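Local coordinates for PlzA (PDB 7MIE), which binds the bacterial second messenger c-di-GMP through a PilZ domain and probably acts as a receptor that relays this signal in the spirochaete, at residues Leu159-Lys162 and Asn166-Ile169; Asp188-Lys193 and His199-Lys204; Leu229-Glu234 and Ile264-Asp269. All coordinates share one frame; numbering follows the deposited sequence.

Contact 1: residues Leu159-Lys162 and Asn166-Ile169. With C2E (9,9'-[(2R,3R,3aS,5S,7aR,9R,10R,10aS,12S,14aR)-3,5,10,12-tetrahydroxy-5,12-dioxidooctahydro-2H,7H-difuro[3,2-d:3',2'-j][1,3,7,9,2,8]tetraoxadiphosphacyclododecine-2,9-diyl]bis(2-amino-1,9-dihydro-6H-purin-6-one)), chain C.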
# COMPACT_ATOMS: atom_id res chain seq x y z
N LEU A 159 -2.19 -9.86 9.00
CA LEU A 159 -1.08 -9.41 9.84
C LEU A 159 -0.32 -10.61 10.44
O LEU A 159 0.89 -10.54 10.52
CB LEU A 159 -1.58 -8.46 10.94
CG LEU A 159 -2.04 -7.10 10.42
CD1 LEU A 159 -2.92 -6.41 11.44
CD2 LEU A 159 -0.80 -6.25 10.06
N ASP A 160 -1.00 -11.70 10.78
CA ASP A 160 -0.30 -12.91 11.21
C ASP A 160 0.65 -13.40 10.12
O ASP A 160 1.78 -13.75 10.42
CB ASP A 160 -1.29 -14.05 11.42
CG ASP A 160 -2.10 -13.98 12.70
OD1 ASP A 160 -1.66 -13.26 13.67
OD2 ASP A 160 -3.14 -14.70 12.74
N LEU A 161 0.19 -13.38 8.88
CA LEU A 161 1.04 -13.83 7.77
C LEU A 161 2.20 -12.87 7.56
O LEU A 161 3.33 -13.30 7.31
CB LEU A 161 0.20 -13.95 6.50
CG LEU A 161 -0.90 -15.00 6.58
CD1 LEU A 161 -1.64 -15.04 5.24
CD2 LEU A 161 -0.32 -16.39 6.89
N LYS A 162 1.94 -11.56 7.66
CA LYS A 162 3.03 -10.60 7.54
C LYS A 162 4.07 -10.79 8.64
O LYS A 162 5.27 -10.72 8.34
CB LYS A 162 2.47 -9.16 7.51
CG LYS A 162 3.54 -8.12 7.24
CD LYS A 162 2.92 -6.69 7.04
CE LYS A 162 4.05 -5.71 6.71
NZ LYS A 162 3.52 -4.33 6.55
N ASN A 166 6.59 -16.20 6.21
CA ASN A 166 6.69 -17.57 5.75
C ASN A 166 6.14 -17.72 4.33
O ASN A 166 6.52 -18.66 3.64
CB ASN A 166 5.92 -18.51 6.68
CG ASN A 166 6.53 -18.54 8.07
OD1 ASN A 166 7.76 -18.63 8.20
ND2 ASN A 166 5.70 -18.49 9.12
N GLN A 167 5.18 -16.87 3.96
CA GLN A 167 4.62 -16.92 2.60
C GLN A 167 4.38 -15.48 2.14
O GLN A 167 4.44 -14.55 2.94
CB GLN A 167 3.34 -17.76 2.57
CG GLN A 167 2.22 -17.21 3.43
CD GLN A 167 1.15 -18.27 3.64
OE1 GLN A 167 -0.01 -18.08 3.31
NE2 GLN A 167 1.52 -19.41 4.20
N ARG A 168 4.06 -15.33 0.84
CA ARG A 168 3.81 -14.00 0.28
C ARG A 168 2.42 -13.53 0.68
O ARG A 168 1.51 -14.33 0.74
CB ARG A 168 3.76 -14.08 -1.25
CG ARG A 168 5.05 -14.63 -1.85
CD ARG A 168 5.00 -14.67 -3.38
NE ARG A 168 6.05 -15.54 -3.86
CZ ARG A 168 6.24 -15.84 -5.14
NH1 ARG A 168 5.48 -15.27 -6.07
NH2 ARG A 168 7.22 -16.67 -5.46
N ILE A 169 2.25 -12.23 0.91
CA ILE A 169 0.87 -11.77 1.06
C ILE A 169 0.41 -10.96 -0.16
O ILE A 169 -0.79 -10.86 -0.41
CB ILE A 169 0.60 -11.01 2.38
CG1 ILE A 169 1.46 -9.76 2.54
CG2 ILE A 169 0.71 -11.93 3.59
CD1 ILE A 169 0.78 -8.65 3.33
P1 C2E C . 12.27 -13.40 2.20
O2P C2E C . 12.93 -14.42 1.37
O1P C2E C . 13.01 -12.71 3.31
O5' C2E C . 11.94 -12.21 1.17
C5' C2E C . 11.42 -10.98 1.70
C4' C2E C . 10.75 -10.20 0.60
O4' C2E C . 11.69 -9.96 -0.47
C3' C2E C . 9.59 -10.92 -0.10
O3' C2E C . 8.43 -10.71 0.69
C2' C2E C . 9.48 -10.01 -1.36
O2' C2E C . 8.90 -8.77 -1.00
C1' C2E C . 10.96 -9.74 -1.67
N9 C2E C . 11.48 -10.62 -2.70
C8 C2E C . 12.36 -11.67 -2.61
N7 C2E C . 12.60 -12.25 -3.75
C5 C2E C . 11.79 -11.55 -4.65
C6 C2E C . 11.60 -11.73 -6.04
O6 C2E C . 12.08 -12.62 -6.75
N1 C2E C . 10.68 -10.79 -6.55
C2 C2E C . 10.05 -9.81 -5.82
N2 C2E C . 9.18 -8.99 -6.46
N3 C2E C . 10.22 -9.64 -4.51
C4 C2E C . 11.11 -10.54 -4.01
P11 C2E C . 7.16 -11.70 0.43
O21 C2E C . 6.08 -11.10 1.26
O11 C2E C . 6.96 -11.76 -1.06
O5A C2E C . 7.72 -13.13 0.93
C5A C2E C . 7.77 -13.29 2.37
C4A C2E C . 8.58 -14.53 2.68
O4A C2E C . 7.90 -15.69 2.16
C3A C2E C . 9.95 -14.56 2.01
O3A C2E C . 10.83 -13.77 2.82
C2A C2E C . 10.23 -16.06 2.01
O2A C2E C . 10.63 -16.54 3.28
C1A C2E C . 8.84 -16.59 1.63
N91 C2E C . 8.64 -16.79 0.21
C81 C2E C . 7.87 -16.02 -0.65
N71 C2E C . 7.91 -16.48 -1.88
C51 C2E C . 8.73 -17.61 -1.82
C61 C2E C . 9.13 -18.53 -2.84
O61 C2E C . 8.83 -18.57 -4.04
N11 C2E C . 9.96 -19.52 -2.33
C21 C2E C . 10.40 -19.61 -1.03
N21 C2E C . 11.21 -20.65 -0.76
N31 C2E C . 10.00 -18.79 -0.06
C41 C2E C . 9.18 -17.80 -0.54
O HOH W 1 3.76 -15.93 6.72
O HOH W 2 4.84 -12.87 4.98
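L161 and I169 make the apolar part of this contact: the CG2 methyl of I169 sits 3.6 Å from L161 CB, where the last turns of the helix meet the loop that follows. I169 wedges CG1 between its backbone N and carbonyl carbon (chi1 60°), which turns CG2 toward the helix. Farther out, both methyls of L161 lie against the end of the Q167 side chain, CD1 and CD2 each 4.0 Å from OE1, a loose contact without directional bonding.

The polar part runs through water and backbone. The carbonyl O of L161 accepts from two waters; one of them accepts in turn from N166 N, and the other donates to Q167 O at 2.7 Å. The helix is thus tied to the loop by solvent bridges.

Ligand bonds come from R168, whose CB points away from the helix. Its chain runs extended from CG to NE and presents the guanidinium edge to one guanine of c-di-GMP: NE donates to N71 at 2.9 Å, nearly straight at 173°, and NH2 to O61 at 2.9 Å, more bent at 149°. Two bonds to the N7/O6 edge fix the rotation of base and guanidinium together. NH2 also makes a salt bridge to a phosphate oxygen of a second c-di-GMP, so R168 touches both ligand molecules.

I42 of strand 42-43 touches both K162 and I169, while K162 NZ bonds to E41 O; the loop then leads from helix 149-164 toward strand 173-174 of the second sheet.

Contact 2: residues Asp188-Lys193 and His199-Lys204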
# COMPACT_ATOMS: atom_id res chain seq x y z
N ASP A 188 11.83 -1.55 -18.78
CA ASP A 188 12.33 -2.60 -17.91
C ASP A 188 13.81 -2.42 -17.57
O ASP A 188 14.39 -3.28 -16.90
CB ASP A 188 12.03 -3.96 -18.54
CG ASP A 188 12.82 -4.31 -19.80
OD1 ASP A 188 13.49 -3.41 -20.37
OD2 ASP A 188 12.77 -5.48 -20.18
N LYS A 189 14.43 -1.32 -18.02
CA LYS A 189 15.87 -1.21 -17.82
C LYS A 189 16.15 -0.66 -16.42
O LYS A 189 15.53 0.31 -16.00
CB LYS A 189 16.52 -0.29 -18.86
CG LYS A 189 16.56 -0.84 -20.28
CD LYS A 189 17.56 -0.11 -21.15
CE LYS A 189 17.13 -0.04 -22.60
NZ LYS A 189 15.88 0.75 -22.74
N ALA A 190 17.09 -1.30 -15.72
CA ALA A 190 17.49 -0.85 -14.40
C ALA A 190 18.98 -1.13 -14.19
O ALA A 190 19.66 -1.61 -15.10
CB ALA A 190 16.66 -1.52 -13.33
N PHE A 191 19.44 -0.84 -12.98
CA PHE A 191 20.84 -1.00 -12.60
C PHE A 191 20.90 -1.68 -11.24
O PHE A 191 20.04 -1.44 -10.39
CB PHE A 191 21.53 0.36 -12.51
CG PHE A 191 21.63 1.11 -13.81
CD1 PHE A 191 22.51 0.70 -14.80
CD2 PHE A 191 20.85 2.23 -14.05
CE1 PHE A 191 22.60 1.37 -16.02
CE2 PHE A 191 20.94 2.91 -15.26
CZ PHE A 191 21.82 2.49 -16.24
N ILE A 192 21.94 -2.50 -11.08
CA ILE A 192 22.31 -3.14 -9.83
C ILE A 192 23.74 -2.70 -9.49
O ILE A 192 24.62 -2.76 -10.34
CB ILE A 192 22.18 -4.67 -10.01
CG1 ILE A 192 20.71 -5.10 -9.99
CG2 ILE A 192 22.99 -5.43 -8.98
CD1 ILE A 192 20.03 -4.90 -8.65
N LYS A 193 23.94 -2.23 -8.24
CA LYS A 193 25.24 -1.82 -7.72
C LYS A 193 25.60 -2.66 -6.50
O LYS A 193 24.81 -2.74 -5.55
CB LYS A 193 25.18 -0.38 -7.22
CG LYS A 193 25.24 0.70 -8.29
CD LYS A 193 25.57 2.08 -7.75
CE LYS A 193 24.45 2.69 -6.94
NZ LYS A 193 23.36 3.21 -7.79
N HIS A 199 26.02 -2.64 -12.61
CA HIS A 199 25.68 -3.45 -13.78
C HIS A 199 24.28 -3.11 -14.29
O HIS A 199 23.38 -2.77 -13.52
CB HIS A 199 25.74 -4.95 -13.45
CG HIS A 199 26.99 -5.42 -12.78
ND1 HIS A 199 27.30 -5.11 -11.47
CD2 HIS A 199 28.00 -6.20 -13.23
CE1 HIS A 199 28.46 -5.65 -11.15
NE2 HIS A 199 28.91 -6.33 -12.21
N LYS A 200 24.11 -3.24 -15.61
CA LYS A 200 22.80 -3.20 -16.24
C LYS A 200 22.02 -4.45 -15.84
O LYS A 200 22.60 -5.50 -15.59
CB LYS A 200 22.95 -3.23 -17.76
CG LYS A 200 23.10 -1.88 -18.45
CD LYS A 200 22.64 -1.92 -19.90
CE LYS A 200 23.56 -1.16 -20.84
NZ LYS A 200 24.22 -0.03 -20.15
N CYS A 201 20.69 -4.32 -15.78
CA CYS A 201 19.86 -5.49 -15.61
C CYS A 201 18.49 -5.23 -16.24
O CYS A 201 18.20 -4.10 -16.61
CB CYS A 201 19.77 -5.90 -14.14
SG CYS A 201 18.94 -4.69 -13.08
N LEU A 202 17.68 -6.28 -16.39
CA LEU A 202 16.29 -6.10 -16.82
C LEU A 202 15.37 -6.44 -15.64
O LEU A 202 15.57 -7.45 -14.98
CB LEU A 202 15.99 -7.00 -18.02
CG LEU A 202 16.80 -6.69 -19.29
CD1 LEU A 202 16.28 -7.50 -20.48
CD2 LEU A 202 16.78 -5.20 -19.60
N ILE A 203 14.38 -5.57 -15.37
CA ILE A 203 13.38 -5.90 -14.35
C ILE A 203 12.44 -6.98 -14.90
O ILE A 203 11.82 -6.79 -15.95
CB ILE A 203 12.59 -4.66 -13.88
CG1 ILE A 203 13.49 -3.46 -13.52
CG2 ILE A 203 11.64 -5.05 -12.74
CD1 ILE A 203 12.75 -2.14 -13.42
N LYS A 204 12.28 -8.09 -14.16
CA LYS A 204 11.36 -9.16 -14.50
C LYS A 204 10.07 -9.08 -13.67
O LYS A 204 9.01 -9.37 -14.21
CB LYS A 204 12.02 -10.54 -14.36
CG LYS A 204 13.26 -10.73 -15.22
CD LYS A 204 13.17 -10.15 -16.64
CE LYS A 204 12.34 -10.98 -17.61
NZ LYS A 204 12.32 -10.38 -18.97
O HOH W 3 11.58 -7.21 -18.62
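A beta hairpin of the PilZ-domain sheet, formed by strands 189-193 and 198-207, brings A190 opposite C201 and I192 opposite H199 as antiparallel hydrogen-bonded pairs. At I192 and H199 the two backbone bonds are short: H199 N to I192 O is 2.7 Å and I192 N to H199 O is 2.8 Å. The A190-C201 pair is a little longer, C201 N lying 3.0 Å from A190 O. I203 N donates to D188 O and extends the ladder beyond K189.

A190, I192 and C201 share the buried face, with SG of C201 3.6 Å from I192 CG1 and A190 CB 3.7 Å from I203 CG1. C201 holds SG between its backbone N and carbonyl carbon (chi1 65°), which sets the sulfur among these neighbours. On the face of K189 and L202, F191 and K200 run alongside each other, F191 CE1 4.1 Å from K200 CG; K198 is a cation-pi partner of the same ring.

At the far end D188 OD2 and K204 NZ, 5.1 Å apart, are joined by a water that also donates to I203 O; its link to NZ is long (3.3 Å), consistent with a solvent-separated pair. A190, I192, C201 and I203 meet through apolar atoms alone, whereas H199 ND1 is buried without a partner in the model.

Contact 3: residues Leu229-Glu234 and Ile264-Asp269. With C2E (9,9'-[(2R,3R,3aS,5S,7aR,9R,10R,10aS,12S,14aR)-3,5,10,12-tetrahydroxy-5,12-dioxidooctahydro-2H,7H-difuro[3,2-d:3',2'-j][1,3,7,9,2,8]tetraoxadiphosphacyclododecine-2,9-diyl]bis(2-amino-1,9-dihydro-6H-purin-6-one)), chain C.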
# COMPACT_ATOMS: atom_id res chain seq x y z
N LEU A 229 23.10 -4.61 -1.87
CA LEU A 229 23.10 -3.99 -3.18
C LEU A 229 22.19 -2.78 -3.21
O LEU A 229 21.46 -2.50 -2.27
CB LEU A 229 22.70 -5.03 -4.23
CG LEU A 229 21.34 -5.68 -4.02
CD1 LEU A 229 20.24 -4.79 -4.59
CD2 LEU A 229 21.30 -7.05 -4.66
N ILE A 230 22.29 -2.02 -4.30
CA ILE A 230 21.44 -0.88 -4.52
C ILE A 230 20.80 -1.09 -5.89
O ILE A 230 21.49 -1.31 -6.89
CB ILE A 230 22.19 0.47 -4.40
CG1 ILE A 230 22.69 0.71 -2.96
CG2 ILE A 230 21.31 1.62 -4.86
CD1 ILE A 230 23.83 1.68 -2.84
N PHE A 231 19.46 -1.14 -5.88
CA PHE A 231 18.69 -1.30 -7.10
C PHE A 231 18.20 0.07 -7.51
O PHE A 231 17.69 0.82 -6.69
CB PHE A 231 17.52 -2.25 -6.82
CG PHE A 231 16.41 -2.33 -7.85
CD1 PHE A 231 16.66 -2.88 -9.10
CD2 PHE A 231 15.12 -1.93 -7.54
CE1 PHE A 231 15.63 -3.01 -10.02
CE2 PHE A 231 14.08 -2.07 -8.46
CZ PHE A 231 14.35 -2.60 -9.70
N SER A 232 18.35 0.40 -8.80
CA SER A 232 17.92 1.71 -9.23
C SER A 232 17.40 1.68 -10.66
O SER A 232 17.74 0.78 -11.46
CB SER A 232 19.06 2.73 -9.06
OG SER A 232 20.07 2.49 -10.02
N PHE A 233 16.55 2.66 -10.94
CA PHE A 233 16.09 2.86 -12.30
C PHE A 233 15.72 4.33 -12.51
O PHE A 233 15.39 5.04 -11.56
CB PHE A 233 14.86 1.99 -12.59
CG PHE A 233 13.79 2.04 -11.52
CD1 PHE A 233 13.83 1.16 -10.44
CD2 PHE A 233 12.72 2.92 -11.61
CE1 PHE A 233 12.83 1.19 -9.47
CE2 PHE A 233 11.72 2.94 -10.65
CZ PHE A 233 11.77 2.07 -9.58
N GLU A 234 15.71 4.75 -13.77
CA GLU A 234 15.42 6.14 -14.09
C GLU A 234 13.98 6.40 -13.73
O GLU A 234 13.10 5.57 -13.96
CB GLU A 234 15.65 6.41 -15.58
CG GLU A 234 17.10 6.25 -16.01
CD GLU A 234 17.90 7.53 -16.21
OE1 GLU A 234 18.88 7.49 -16.98
OE2 GLU A 234 17.58 8.56 -15.56
N ILE A 264 15.58 -9.95 -4.94
CA ILE A 264 16.05 -8.89 -4.06
C ILE A 264 14.94 -8.57 -3.06
O ILE A 264 13.79 -8.40 -3.45
CB ILE A 264 16.37 -7.62 -4.87
CG1 ILE A 264 17.43 -7.88 -5.95
CG2 ILE A 264 16.72 -6.45 -3.94
CD1 ILE A 264 17.53 -6.80 -7.01
N ALA A 265 15.31 -8.47 -1.78
CA ALA A 265 14.47 -7.97 -0.72
C ALA A 265 14.97 -6.58 -0.37
O ALA A 265 16.12 -6.45 0.10
CB ALA A 265 14.60 -8.86 0.52
N PHE A 266 14.13 -5.56 -0.59
CA PHE A 266 14.47 -4.20 -0.22
C PHE A 266 14.53 -4.08 1.31
O PHE A 266 13.71 -4.65 2.01
CB PHE A 266 13.45 -3.20 -0.79
CG PHE A 266 13.30 -3.24 -2.30
CD1 PHE A 266 14.36 -3.59 -3.12
CD2 PHE A 266 12.09 -2.94 -2.88
CE1 PHE A 266 14.21 -3.58 -4.50
CE2 PHE A 266 11.92 -2.97 -4.26
CZ PHE A 266 12.98 -3.29 -5.07
N ASP A 267 15.51 -3.31 1.81
CA ASP A 267 15.60 -3.10 3.26
C ASP A 267 14.31 -2.47 3.77
O ASP A 267 13.93 -1.37 3.35
CB ASP A 267 16.83 -2.27 3.61
CG ASP A 267 18.17 -2.93 3.28
OD1 ASP A 267 18.17 -4.13 3.03
OD2 ASP A 267 19.21 -2.22 3.30
N GLU A 268 13.62 -3.19 4.67
CA GLU A 268 12.20 -2.95 4.93
C GLU A 268 11.93 -1.57 5.53
O GLU A 268 10.83 -1.04 5.40
CB GLU A 268 11.65 -4.02 5.89
CG GLU A 268 11.72 -3.59 7.34
CD GLU A 268 11.78 -4.69 8.40
OE1 GLU A 268 11.09 -5.74 8.22
OE2 GLU A 268 12.53 -4.50 9.39
N ASP A 269 12.91 -0.99 6.23
CA ASP A 269 12.68 0.28 6.91
C ASP A 269 13.16 1.47 6.09
O ASP A 269 13.13 2.58 6.60
CB ASP A 269 13.25 0.27 8.32
CG ASP A 269 12.48 -0.64 9.26
OD1 ASP A 269 11.24 -0.80 9.05
OD2 ASP A 269 13.11 -1.19 10.20
P1 C2E C . 12.27 -13.40 2.20
O2P C2E C . 12.93 -14.42 1.37
O1P C2E C . 13.01 -12.71 3.31
O5' C2E C . 11.94 -12.21 1.17
C5' C2E C . 11.42 -10.98 1.70
C4' C2E C . 10.75 -10.20 0.60
O4' C2E C . 11.69 -9.96 -0.47
C3' C2E C . 9.59 -10.92 -0.10
O3' C2E C . 8.43 -10.71 0.69
C2' C2E C . 9.48 -10.01 -1.36
O2' C2E C . 8.90 -8.77 -1.00
C1' C2E C . 10.96 -9.74 -1.67
N9 C2E C . 11.48 -10.62 -2.70
C8 C2E C . 12.36 -11.67 -2.61
N7 C2E C . 12.60 -12.25 -3.75
C5 C2E C . 11.79 -11.55 -4.65
C6 C2E C . 11.60 -11.73 -6.04
O6 C2E C . 12.08 -12.62 -6.75
N1 C2E C . 10.68 -10.79 -6.55
C2 C2E C . 10.05 -9.81 -5.82
N2 C2E C . 9.18 -8.99 -6.46
N3 C2E C . 10.22 -9.64 -4.51
C4 C2E C . 11.11 -10.54 -4.01
P11 C2E C . 7.16 -11.70 0.43
O21 C2E C . 6.08 -11.10 1.26
O11 C2E C . 6.96 -11.76 -1.06
O5A C2E C . 7.72 -13.13 0.93
C5A C2E C . 7.77 -13.29 2.37
C4A C2E C . 8.58 -14.53 2.68
O4A C2E C . 7.90 -15.69 2.16
C3A C2E C . 9.95 -14.56 2.01
O3A C2E C . 10.83 -13.77 2.82
C2A C2E C . 10.23 -16.06 2.01
O2A C2E C . 10.63 -16.54 3.28
C1A C2E C . 8.84 -16.59 1.63
N91 C2E C . 8.64 -16.79 0.21
C81 C2E C . 7.87 -16.02 -0.65
N71 C2E C . 7.91 -16.48 -1.88
C51 C2E C . 8.73 -17.61 -1.82
C61 C2E C . 9.13 -18.53 -2.84
O61 C2E C . 8.83 -18.57 -4.04
N11 C2E C . 9.96 -19.52 -2.33
C21 C2E C . 10.40 -19.61 -1.03
N21 C2E C . 11.21 -20.65 -0.76
N31 C2E C . 10.00 -18.79 -0.06
C41 C2E C . 9.18 -17.80 -0.54
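F231 reaches across to F266 from the middle of strand 228-233, its CB directed toward strand 260-266. CG stands opposite the backbone N and beside the carbonyl carbon (chi1 167°), which brings the CD2 flank up to F266; CG itself lies 4.2 Å from F266 CE1. The next atom on that flank, CD2, makes the closest approach, 3.5 Å to F266 CZ and 3.6 Å to CE1. CE2 follows at 3.8 Å from F266 CZ. Elsewhere the F231 side chain touches A211 and V213 of strand 210-215 and A190 of strand 189-193. The planes are tilted by only 19°, but the rings are strongly offset, centroids 5.6 Å apart, with little face over face; the contact is made by the CD2 flank of one and the CE1-CZ corner of the other.

Both strands belong to the curled antiparallel sheet of the PilZ domain, where strand 240-250 runs between them and pairs with each. The contact therefore bridges over strand 240-250, between side chains on the inner side of the barrel-like sheet. Beside the phenylalanines, L229 CD1 meets I264 CG2 at 3.9 Å, the two side chains crossing at a slant, and I264 also packs on I192 and V213.

F266 also meets Y275 of helix 273-283 in an edge-to-face pair. A265, between I264 and F266, turns to the ligand, its CB 3.3 Å from the ribose O4' of c-di-GMP, while I264 O lies 3.3 Å from N9 of the same nucleotide.

How the contacts relate
Contacts 2 and 3 share one sheet and touch directly, F191 N lying 2.8 Å from S232 O and K193 O 2.9 Å from I230 N, both probable hydrogen bonds; their centres are about 11 Å apart. Contact 1 stands apart, its centre about 20 Å from that of contact 3 and about 28 Å from that of contact 2. Contacts 1 and 3 do not touch, nearest atoms about 7 Å apart, but both reach the same c-di-GMP, one at each nucleotide. R172, D205 and S207 add further bonds to the ligand. Contact 2 does not touch it; its I203 side chain is about 8 Å from a bound c-di-GMP, with D205 farther along the same strand.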